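Local coordinates for GlcNAc Inducible Gene 2, GIG2 (PDB 6AKZ), which probably acts as an iron-dependent oxygenase of the DUF1479 (Gig2-like) family, holding an iron ion within a cupin-type fold, at residues P13-D16 with F17-G21; P75-V78 with S79-K83; A139-P143 with N144-I148; G445-A448 with K449-I453. All blocks are in the same frame, centred on the assembly; numbering follows the deposited sequence.

Interaction 1: residues P13-D16 with F17-G21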
loop_
_atom_site.group_PDB
_atom_site.type_symbol
_atom_site.label_atom_id
_atom_site.label_comp_id
_atom_site.label_asym_id
_atom_site.label_seq_id
_atom_site.Cartn_x
_atom_site.Cartn_y
_atom_site.Cartn_z
ATOM N N PRO A 13 -12.850 22.683 -0.483
ATOM C CA PRO A 13 -13.548 23.015 -1.705
ATOM C C PRO A 13 -14.647 22.029 -2.053
ATOM O O PRO A 13 -14.689 20.887 -1.569
ATOM C CB PRO A 13 -12.444 23.052 -2.779
ATOM C CG PRO A 13 -11.350 22.236 -2.239
ATOM C CD PRO A 13 -11.441 22.359 -0.733
ATOM N N ASP A 14 -15.580 22.512 -2.858
ATOM C CA ASP A 14 -16.590 21.666 -3.432
ATOM C C ASP A 14 -15.932 20.920 -4.603
ATOM O O ASP A 14 -15.045 21.469 -5.284
ATOM C CB ASP A 14 -17.786 22.503 -3.933
ATOM C CG ASP A 14 -18.797 22.859 -2.836
ATOM O OD1 ASP A 14 -18.737 22.356 -1.688
ATOM O OD2 ASP A 14 -19.733 23.623 -3.151
ATOM N N LEU A 15 -16.300 19.649 -4.781
ATOM C CA LEU A 15 -16.045 18.945 -6.043
ATOM C C LEU A 15 -17.271 19.213 -6.927
ATOM O O LEU A 15 -18.188 19.889 -6.495
ATOM C CB LEU A 15 -15.881 17.426 -5.798
ATOM C CG LEU A 15 -14.690 16.986 -4.904
ATOM C CD1 LEU A 15 -14.782 15.484 -4.670
ATOM C CD2 LEU A 15 -13.374 17.321 -5.574
ATOM N N ASP A 16 -17.337 18.627 -8.116
ATOM C CA ASP A 16 -18.626 18.595 -8.866
ATOM C C ASP A 16 -19.826 18.099 -8.012
ATOM O O ASP A 16 -19.620 17.260 -7.115
ATOM C CB ASP A 16 -18.471 17.732 -10.111
ATOM C CG ASP A 16 -19.721 17.730 -10.963
ATOM O OD1 ASP A 16 -20.659 16.929 -10.683
ATOM O OD2 ASP A 16 -19.755 18.561 -11.898
ATOM N N PHE A 17 -21.074 18.597 -8.250
ATOM C CA PHE A 17 -22.238 18.237 -7.341
ATOM C C PHE A 17 -22.726 16.781 -7.475
ATOM O O PHE A 17 -23.484 16.256 -6.619
ATOM C CB PHE A 17 -23.436 19.226 -7.467
ATOM C CG PHE A 17 -24.347 18.935 -8.661
ATOM C CD1 PHE A 17 -24.020 19.376 -9.932
ATOM C CD2 PHE A 17 -25.462 18.123 -8.508
ATOM C CE1 PHE A 17 -24.843 19.074 -11.016
ATOM C CE2 PHE A 17 -26.270 17.798 -9.598
ATOM C CZ PHE A 17 -25.970 18.292 -10.844
ATOM N N ARG A 18 -22.274 16.084 -8.525
ATOM C CA ARG A 18 -22.437 14.607 -8.563
ATOM C C ARG A 18 -21.990 13.903 -7.295
ATOM O O ARG A 18 -22.609 12.894 -6.904
ATOM C CB ARG A 18 -21.779 13.959 -9.800
ATOM C CG ARG A 18 -20.279 13.812 -9.831
ATOM C CD ARG A 18 -19.858 13.563 -11.273
ATOM N NE ARG A 18 -18.428 13.554 -11.415
ATOM C CZ ARG A 18 -17.649 12.527 -11.051
ATOM N NH1 ARG A 18 -18.180 11.427 -10.526
ATOM N NH2 ARG A 18 -16.332 12.611 -11.195
ATOM N N PHE A 19 -21.021 14.495 -6.591
ATOM C CA PHE A 19 -20.491 13.863 -5.375
ATOM C C PHE A 19 -21.487 13.833 -4.255
ATOM O O PHE A 19 -21.406 13.034 -3.310
ATOM C CB PHE A 19 -19.115 14.455 -5.047
ATOM C CG PHE A 19 -18.015 13.939 -5.975
ATOM C CD1 PHE A 19 -17.448 12.673 -5.762
ATOM C CD2 PHE A 19 -17.585 14.669 -7.060
ATOM C CE1 PHE A 19 -16.503 12.167 -6.649
ATOM C CE2 PHE A 19 -16.615 14.191 -7.933
ATOM C CZ PHE A 19 -16.051 12.945 -7.705
ATOM N N THR A 20 -22.501 14.703 -4.350
ATOM C CA THR A 20 -23.609 14.630 -3.425
ATOM C C THR A 20 -24.380 13.323 -3.500
ATOM O O THR A 20 -24.799 12.773 -2.467
ATOM C CB THR A 20 -24.507 15.883 -3.608
ATOM O OG1 THR A 20 -23.699 17.035 -3.276
ATOM C CG2 THR A 20 -25.743 15.799 -2.745
ATOM N N GLY A 21 -24.558 12.818 -4.707
ATOM C CA GLY A 21 -25.281 11.580 -4.933
ATOM C C GLY A 21 -24.432 10.391 -4.499
ATOM O O GLY A 21 -24.984 9.434 -4.028
HETATM O O HOH W 1 -20.746 21.163 -9.808
#
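The ring of Phe19 takes a methyl group on one face and a carbonyl at its edge. Leu15 CD1 sits 3.8 Å from the ring centroid, only 10° off the ring normal, in a CH-pi contact. Asp16 O lies near the ring plane, 3.3 Å from Phe19 CD2. With Leu15 CG anti to its own carbonyl carbon (chi1 -63°), the leucine branch is carried over the ring, and Leu15 CB adds a contact of 3.5 Å with Phe19 CD2. The guanidinium of Arg18 is covered on one face by Phe19 CE2, while water 1 lies in the plane of the Phe17 ring, at its edge; this water accepts from Phe17 N.

Asp16 stands before the turn that leads into the helix and offers it both a side-chain and a main-chain acceptor. Its CG is anti to the backbone N (chi1 -176°), which brings OD1 back to cap Arg18 N at 2.8 Å; the donor approaches on the anti side of the carboxylate, somewhat out of its plane. Asp16 O accepts from Phe19 N at 3.1 Å. A short acidic side chain suits this place because it can accept from Arg18 N, an N-H with no carbonyl of an earlier turn to bond.

The aliphatic part of Arg18 passes Asp16 OD1, while NH1 forms a salt bridge with Glu202 and NH2 a hydrogen bond with Tyr237 OH. Leu15 packs on Phe312, Thr315 and Pro317; its backbone bonds to Pro310. Loop 310-317 and, through Phe19, Ile198 just ahead of helix 199-202 flank this end of helix 18-26.

Interaction 2: residues P75-V78 with S79-K83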
loop_
_atom_site.group_PDB
_atom_site.type_symbol
_atom_site.label_atom_id
_atom_site.label_comp_id
_atom_site.label_asym_id
_atom_site.label_seq_id
_atom_site.Cartn_x
_atom_site.Cartn_y
_atom_site.Cartn_z
ATOM N N PRO A 75 4.172 -14.840 14.688
ATOM C CA PRO A 75 3.619 -15.199 16.045
ATOM C C PRO A 75 2.357 -14.442 16.435
ATOM O O PRO A 75 2.222 -13.252 16.077
ATOM C CB PRO A 75 4.739 -14.799 16.986
ATOM C CG PRO A 75 5.739 -14.099 16.209
ATOM C CD PRO A 75 5.516 -14.260 14.765
ATOM N N GLN A 76 1.520 -15.092 17.262
ATOM C CA GLN A 76 0.260 -14.570 17.680
ATOM C C GLN A 76 0.335 -13.144 18.212
ATOM O O GLN A 76 -0.460 -12.302 17.803
ATOM C CB GLN A 76 -0.420 -15.544 18.696
ATOM C CG GLN A 76 -1.749 -15.074 19.278
ATOM C CD GLN A 76 -1.974 -15.566 20.720
ATOM O OE1 GLN A 76 -1.170 -15.313 21.653
ATOM N NE2 GLN A 76 -3.076 -16.249 20.912
ATOM N N GLN A 77 1.224 -12.851 19.149
ATOM C CA GLN A 77 1.260 -11.494 19.694
ATOM C C GLN A 77 1.615 -10.431 18.616
ATOM O O GLN A 77 1.108 -9.292 18.605
ATOM C CB GLN A 77 2.290 -11.466 20.812
ATOM C CG GLN A 77 2.633 -10.129 21.444
ATOM C CD GLN A 77 3.932 -10.230 22.261
ATOM O OE1 GLN A 77 4.864 -10.929 21.871
ATOM N NE2 GLN A 77 3.999 -9.509 23.391
ATOM N N VAL A 78 2.491 -10.815 17.729
ATOM C CA VAL A 78 2.890 -9.862 16.643
ATOM C C VAL A 78 1.693 -9.617 15.660
ATOM O O VAL A 78 1.366 -8.478 15.215
ATOM C CB VAL A 78 4.109 -10.403 15.928
ATOM C CG1 VAL A 78 4.461 -9.590 14.672
ATOM C CG2 VAL A 78 5.291 -10.505 16.893
ATOM N N SER A 79 1.032 -10.717 15.298
ATOM C CA SER A 79 -0.151 -10.670 14.463
ATOM C C SER A 79 -1.197 -9.776 15.002
ATOM O O SER A 79 -1.725 -8.892 14.274
ATOM C CB SER A 79 -0.695 -12.108 14.220
ATOM O OG SER A 79 -1.941 -12.121 13.511
ATOM N N GLU A 80 -1.534 -9.950 16.297
ATOM C CA GLU A 80 -2.522 -9.129 16.907
ATOM C C GLU A 80 -2.170 -7.655 16.893
ATOM O O GLU A 80 -3.007 -6.796 16.563
ATOM C CB GLU A 80 -2.768 -9.583 18.353
ATOM C CG GLU A 80 -3.270 -10.992 18.426
ATOM C CD GLU A 80 -3.412 -11.478 19.887
ATOM O OE1 GLU A 80 -2.609 -11.069 20.780
ATOM O OE2 GLU A 80 -4.263 -12.346 20.087
ATOM N N LEU A 81 -0.940 -7.366 17.212
ATOM C CA LEU A 81 -0.490 -5.953 17.179
ATOM C C LEU A 81 -0.489 -5.385 15.707
ATOM O O LEU A 81 -0.836 -4.204 15.451
ATOM C CB LEU A 81 0.894 -5.825 17.840
ATOM C CG LEU A 81 0.851 -5.939 19.350
ATOM C CD1 LEU A 81 2.194 -6.336 19.923
ATOM C CD2 LEU A 81 0.274 -4.629 19.859
ATOM N N PHE A 82 -0.058 -6.193 14.778
ATOM C CA PHE A 82 0.009 -5.795 13.354
ATOM C C PHE A 82 -1.404 -5.512 12.828
ATOM O O PHE A 82 -1.610 -4.472 12.240
ATOM C CB PHE A 82 0.657 -6.819 12.497
ATOM C CG PHE A 82 0.530 -6.512 11.014
ATOM C CD1 PHE A 82 1.148 -5.409 10.468
ATOM C CD2 PHE A 82 -0.273 -7.313 10.231
ATOM C CE1 PHE A 82 1.040 -5.146 9.112
ATOM C CE2 PHE A 82 -0.445 -7.035 8.896
ATOM C CZ PHE A 82 0.164 -5.896 8.355
ATOM N N LYS A 83 -2.402 -6.374 13.112
ATOM C CA LYS A 83 -3.723 -6.072 12.646
ATOM C C LYS A 83 -4.319 -4.794 13.251
ATOM O O LYS A 83 -5.149 -4.175 12.618
ATOM C CB LYS A 83 -4.672 -7.241 12.822
ATOM C CG LYS A 83 -4.237 -8.451 11.999
ATOM C CD LYS A 83 -5.384 -9.443 11.860
ATOM C CE LYS A 83 -5.091 -10.418 10.759
ATOM N NZ LYS A 83 -6.279 -11.208 10.265
#
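Gln76 and Glu80, one helical turn apart, run side by side and point the same way, their amide and carboxylate planes stacked and only 11° from parallel. Gln76 CG leads the contact, 3.8 Å from Glu80 OE2. The two chains leave the helix differently: Gln76 CG is anti to its backbone N (chi1 177°), whereas Glu80 CG is anti to its carbonyl carbon. This carries the glutamate back along the helix, with its CG 3.2 Å from Gln76 O. Gln77 and Leu81 repeat the pairing next door, where Leu81 CD1 lies 4.1 Å from Gln77 CG.

Beneath them the backbone is a regular alpha-helical start. Pro75, at the N-cap, lacks an N-H, which costs no helical bond there; its O accepts from Ser79 N at 2.9 Å, and Val78 O receives Phe82 N at 2.7 Å. Val78 and Phe82, both apolar, turn to Leu88 of strand 87-91 in the beta-alpha-beta unit, while Ser79 OG bonds to Glu155.

The glutamines and glutamate therefore serve an exposed face, touching through methylenes and stacked planes while backbone bonds hold the turn. The carboxylate may be mildly favoured by the partial positive charge of the helix N-terminus, although Glu80 already lies in the second turn.

Interaction 3: residues A139-P143 with N144-I148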
loop_
_atom_site.group_PDB
_atom_site.type_symbol
_atom_site.label_atom_id
_atom_site.label_comp_id
_atom_site.label_asym_id
_atom_site.label_seq_id
_atom_site.Cartn_x
_atom_site.Cartn_y
_atom_site.Cartn_z
ATOM N N ALA A 139 17.186 -9.129 -4.267
ATOM C CA ALA A 139 16.510 -8.758 -3.007
ATOM C C ALA A 139 15.069 -9.292 -2.963
ATOM O O ALA A 139 14.595 -9.904 -1.973
ATOM C CB ALA A 139 16.527 -7.208 -2.827
ATOM N N ARG A 140 14.382 -9.066 -4.033
ATOM C CA ARG A 140 13.002 -9.462 -4.147
ATOM C C ARG A 140 12.836 -10.959 -3.960
ATOM O O ARG A 140 11.892 -11.403 -3.389
ATOM C CB ARG A 140 12.443 -9.025 -5.502
ATOM C CG ARG A 140 12.244 -7.524 -5.627
ATOM C CD ARG A 140 11.647 -7.097 -6.958
ATOM N NE ARG A 140 11.617 -5.659 -7.203
ATOM C CZ ARG A 140 12.125 -5.035 -8.265
ATOM N NH1 ARG A 140 12.698 -5.696 -9.212
ATOM N NH2 ARG A 140 12.035 -3.750 -8.376
ATOM N N PHE A 141 13.771 -11.717 -4.439
ATOM C CA PHE A 141 13.672 -13.135 -4.362
ATOM C C PHE A 141 14.564 -13.829 -3.364
ATOM O O PHE A 141 14.621 -15.053 -3.348
ATOM C CB PHE A 141 13.752 -13.713 -5.741
ATOM C CG PHE A 141 12.705 -13.185 -6.644
ATOM C CD1 PHE A 141 11.370 -13.337 -6.343
ATOM C CD2 PHE A 141 13.066 -12.575 -7.797
ATOM C CE1 PHE A 141 10.392 -12.871 -7.196
ATOM C CE2 PHE A 141 12.097 -12.078 -8.658
ATOM C CZ PHE A 141 10.773 -12.249 -8.353
ATOM N N HIS A 142 15.206 -13.089 -2.467
ATOM C CA HIS A 142 15.944 -13.699 -1.428
ATOM C C HIS A 142 15.017 -14.575 -0.579
ATOM O O HIS A 142 13.888 -14.175 -0.301
ATOM C CB HIS A 142 16.596 -12.625 -0.562
ATOM C CG HIS A 142 17.537 -13.137 0.466
ATOM N ND1 HIS A 142 17.137 -13.728 1.649
ATOM C CD2 HIS A 142 18.900 -13.099 0.512
ATOM C CE1 HIS A 142 18.207 -14.030 2.378
ATOM N NE2 HIS A 142 19.286 -13.663 1.703
ATOM N N PRO A 143 15.466 -15.767 -0.187
ATOM C CA PRO A 143 14.580 -16.690 0.561
ATOM C C PRO A 143 13.951 -16.075 1.811
ATOM O O PRO A 143 12.784 -16.373 2.147
ATOM C CB PRO A 143 15.549 -17.851 0.990
ATOM C CG PRO A 143 16.699 -17.717 0.094
ATOM C CD PRO A 143 16.865 -16.269 -0.171
ATOM N N ASN A 144 14.711 -15.219 2.487
ATOM C CA ASN A 144 14.225 -14.544 3.680
ATOM C C ASN A 144 13.163 -13.535 3.269
ATOM O O ASN A 144 12.232 -13.250 4.023
ATOM C CB ASN A 144 15.371 -13.843 4.409
ATOM C CG ASN A 144 16.278 -14.816 5.138
ATOM O OD1 ASN A 144 16.070 -16.028 5.094
ATOM N ND2 ASN A 144 17.292 -14.286 5.813
ATOM N N MET A 145 13.248 -12.949 2.093
ATOM C CA MET A 145 12.239 -12.001 1.660
ATOM C C MET A 145 10.982 -12.775 1.254
ATOM O O MET A 145 9.921 -12.408 1.612
ATOM C CB MET A 145 12.697 -11.138 0.509
ATOM C CG MET A 145 13.900 -10.325 0.908
ATOM S SD MET A 145 13.361 -9.018 1.976
ATOM C CE MET A 145 12.990 -9.916 3.458
ATOM N N LYS A 146 11.140 -13.840 0.470
ATOM C CA LYS A 146 9.955 -14.627 0.139
ATOM C C LYS A 146 9.203 -15.058 1.424
ATOM O O LYS A 146 7.980 -15.092 1.464
ATOM C CB LYS A 146 10.339 -15.872 -0.647
ATOM C CG LYS A 146 10.858 -15.496 -2.062
ATOM C CD LYS A 146 11.108 -16.791 -2.869
ATOM C CE LYS A 146 11.343 -16.481 -4.321
ATOM N NZ LYS A 146 11.459 -17.674 -5.190
ATOM N N ALA A 147 9.960 -15.446 2.417
ATOM C CA ALA A 147 9.423 -15.911 3.691
ATOM C C ALA A 147 8.570 -14.854 4.363
ATOM O O ALA A 147 7.446 -15.138 4.816
ATOM C CB ALA A 147 10.534 -16.380 4.635
ATOM N N ILE A 148 9.057 -13.633 4.446
ATOM C CA ILE A 148 8.263 -12.605 5.139
ATOM C C ILE A 148 7.022 -12.244 4.370
ATOM O O ILE A 148 5.985 -12.001 4.968
ATOM C CB ILE A 148 9.030 -11.318 5.537
ATOM C CG1 ILE A 148 9.488 -10.563 4.318
ATOM C CG2 ILE A 148 10.217 -11.686 6.465
ATOM C CD1 ILE A 148 10.215 -9.258 4.644
#
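Asn144, Pro143 and Lys146 lose the most surface where the chain turns from helix 134-140 into helix 143-153. Asn144 lies beside the ring of His142, the amide and ring planes 64° apart, with Asn144 CG 3.5 Å from His142 CE1. Its backbone N donates to His142 ND1 at 3.0 Å, a side-chain cap on the new helix. Histidine can serve as the cap because ND1 can accept; with CG anti to the backbone N (chi1 -173°) that atom is turned back to Asn144 N, near the ring plane. The amide tip of Asn144 binds Val93 O.

Pro143 is the first helical residue, a place where a missing N-H costs no helical bond; its O accepts from Ala147 N at 3.0 Å, and its CD lies over one face of the histidine ring, offset toward the rim.

Lys146 donates its backbone N to His142 O at 2.9 Å, then extends beyond CG across Phe141. Its middle methylenes run past the carbonyls of His142 and Phe141, Lys146 CE rests 3.7 Å from Phe141 CD1, and NZ goes on to Ser428 and to Asp427, an acid far along the chain in helix 426-431.

Because ND1 accepts, His142 is probably neutral, its hydrogen on NE2.

Interaction 4: residues G445-A448 with K449-I453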
loop_
_atom_site.group_PDB
_atom_site.type_symbol
_atom_site.label_atom_id
_atom_site.label_comp_id
_atom_site.label_asym_id
_atom_site.label_seq_id
_atom_site.Cartn_x
_atom_site.Cartn_y
_atom_site.Cartn_z
ATOM N N GLY A 445 -11.381 -23.621 -6.317
ATOM C CA GLY A 445 -11.862 -22.334 -5.989
ATOM C C GLY A 445 -11.176 -21.197 -6.702
ATOM O O GLY A 445 -10.615 -21.349 -7.825
ATOM N N GLY A 446 -11.307 -20.004 -6.104
ATOM C CA GLY A 446 -10.814 -18.785 -6.745
ATOM C C GLY A 446 -9.328 -18.805 -6.934
ATOM O O GLY A 446 -8.777 -18.256 -7.932
ATOM N N GLN A 447 -8.630 -19.494 -6.037
ATOM C CA GLN A 447 -7.190 -19.660 -6.189
ATOM C C GLN A 447 -6.793 -20.394 -7.508
ATOM O O GLN A 447 -5.905 -19.961 -8.271
ATOM C CB GLN A 447 -6.683 -20.352 -4.970
ATOM C CG GLN A 447 -5.222 -20.468 -4.870
ATOM C CD GLN A 447 -4.793 -21.223 -3.619
ATOM O OE1 GLN A 447 -5.468 -22.172 -3.169
ATOM N NE2 GLN A 447 -3.633 -20.840 -3.081
ATOM N N ALA A 448 -7.466 -21.511 -7.756
ATOM C CA ALA A 448 -7.303 -22.214 -9.047
ATOM C C ALA A 448 -7.744 -21.366 -10.233
ATOM O O ALA A 448 -7.050 -21.295 -11.276
ATOM C CB ALA A 448 -8.030 -23.543 -9.084
ATOM N N LYS A 449 -8.844 -20.660 -10.101
ATOM C CA LYS A 449 -9.347 -19.895 -11.197
ATOM C C LYS A 449 -8.429 -18.733 -11.557
ATOM O O LYS A 449 -8.179 -18.481 -12.747
ATOM C CB LYS A 449 -10.735 -19.394 -10.905
ATOM C CG LYS A 449 -11.776 -20.524 -10.788
ATOM C CD LYS A 449 -13.055 -19.924 -10.211
ATOM C CE LYS A 449 -14.116 -21.010 -10.057
ATOM N NZ LYS A 449 -15.182 -20.592 -9.142
ATOM N N ILE A 450 -7.928 -18.001 -10.543
ATOM C CA ILE A 450 -7.040 -16.844 -10.888
ATOM C C ILE A 450 -5.752 -17.311 -11.558
ATOM O O ILE A 450 -5.219 -16.643 -12.471
ATOM C CB ILE A 450 -6.852 -15.888 -9.689
ATOM C CG1 ILE A 450 -6.274 -14.558 -10.149
ATOM C CG2 ILE A 450 -5.956 -16.587 -8.606
ATOM C CD1 ILE A 450 -7.095 -13.813 -11.187
ATOM N N ARG A 451 -5.237 -18.457 -11.143
ATOM C CA ARG A 451 -4.080 -18.988 -11.758
ATOM C C ARG A 451 -4.355 -19.311 -13.212
ATOM O O ARG A 451 -3.552 -19.000 -14.065
ATOM C CB ARG A 451 -3.535 -20.185 -11.007
ATOM C CG ARG A 451 -2.871 -19.860 -9.720
ATOM C CD ARG A 451 -2.265 -21.070 -9.053
ATOM N NE ARG A 451 -1.805 -20.720 -7.705
ATOM C CZ ARG A 451 -0.980 -21.411 -6.953
ATOM N NH1 ARG A 451 -0.490 -22.593 -7.347
ATOM N NH2 ARG A 451 -0.658 -20.915 -5.739
ATOM N N SER A 452 -5.490 -19.919 -13.500
ATOM C CA SER A 452 -5.846 -20.197 -14.873
ATOM C C SER A 452 -5.984 -18.934 -15.712
ATOM O O SER A 452 -5.500 -18.876 -16.874
ATOM C CB SER A 452 -7.121 -21.040 -14.950
ATOM O OG SER A 452 -7.493 -21.201 -16.338
ATOM N N ILE A 453 -6.658 -17.936 -15.157
ATOM C CA ILE A 453 -6.878 -16.675 -15.880
ATOM C C ILE A 453 -5.510 -16.008 -16.183
ATOM O O ILE A 453 -5.259 -15.554 -17.332
ATOM C CB ILE A 453 -7.778 -15.791 -15.071
ATOM C CG1 ILE A 453 -9.207 -16.379 -15.065
ATOM C CG2 ILE A 453 -7.743 -14.335 -15.590
ATOM C CD1 ILE A 453 -10.094 -15.805 -13.962
#
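Arg451 runs past the carbonyl of Gln447 one turn earlier. Its CB is 3.6 Å from Gln447 O and its CG closer still, at 3.4 Å, since CG stands anti to the carbonyl carbon (chi1 -73°). Arg451 CD draws off to 3.9 Å from Gln447 O as the extended chain leaves the helix. NE then forms a salt bridge with Asp167, and NH1 bonds to Glu438 O. At the tip NH2 lies 4.0 Å from Gln447 NE2, the two side chains alongside each other but their amide and guanidinium planes 71° apart.

The two tips share an acid: Gln447 NE2 bonds chiefly to Asp169 and also to OD1 of Asp167, whose OD2 takes Arg451 NE. Long side chains with N-H tips suit such a place, where the acceptors lie beyond the helix surface.

Gly445 has a positive phi of 67°, a value glycine readily adopts, and its O receives Lys449 N at 3.0 Å. Gly446 O holds Ile450 N at 2.8 Å. Such successive i to i+4 backbone bonds mark an alpha-helix, which also sets Gln447 and Arg451 on one side; it is docked on strand 166-167, the residues just after it and the loop around Glu162.

All four contacts are local, at helix starts or, in interaction 3, at the junction of two helices, and lie away from the iron site of His192, Asp194 and His355, so they concern the framework of the fold. Interactions 2 and 3 are the nearest pair, about 9 Å between nearest atoms. Their helices pack on strands 87-91 and 346-350, neighbours in the main sheet, and Glu155, bonded to Ser79, follows the helix that interaction 3 begins. Interaction 4 lies about 13 Å from interaction 3 between nearest atoms. Interaction 1 stands apart, its centre 45 Å from that of interaction 3, across the centre of the chain. In interactions 1 and 3 a side chain, of Asp16 and His142, makes a capping bond to a backbone N-H.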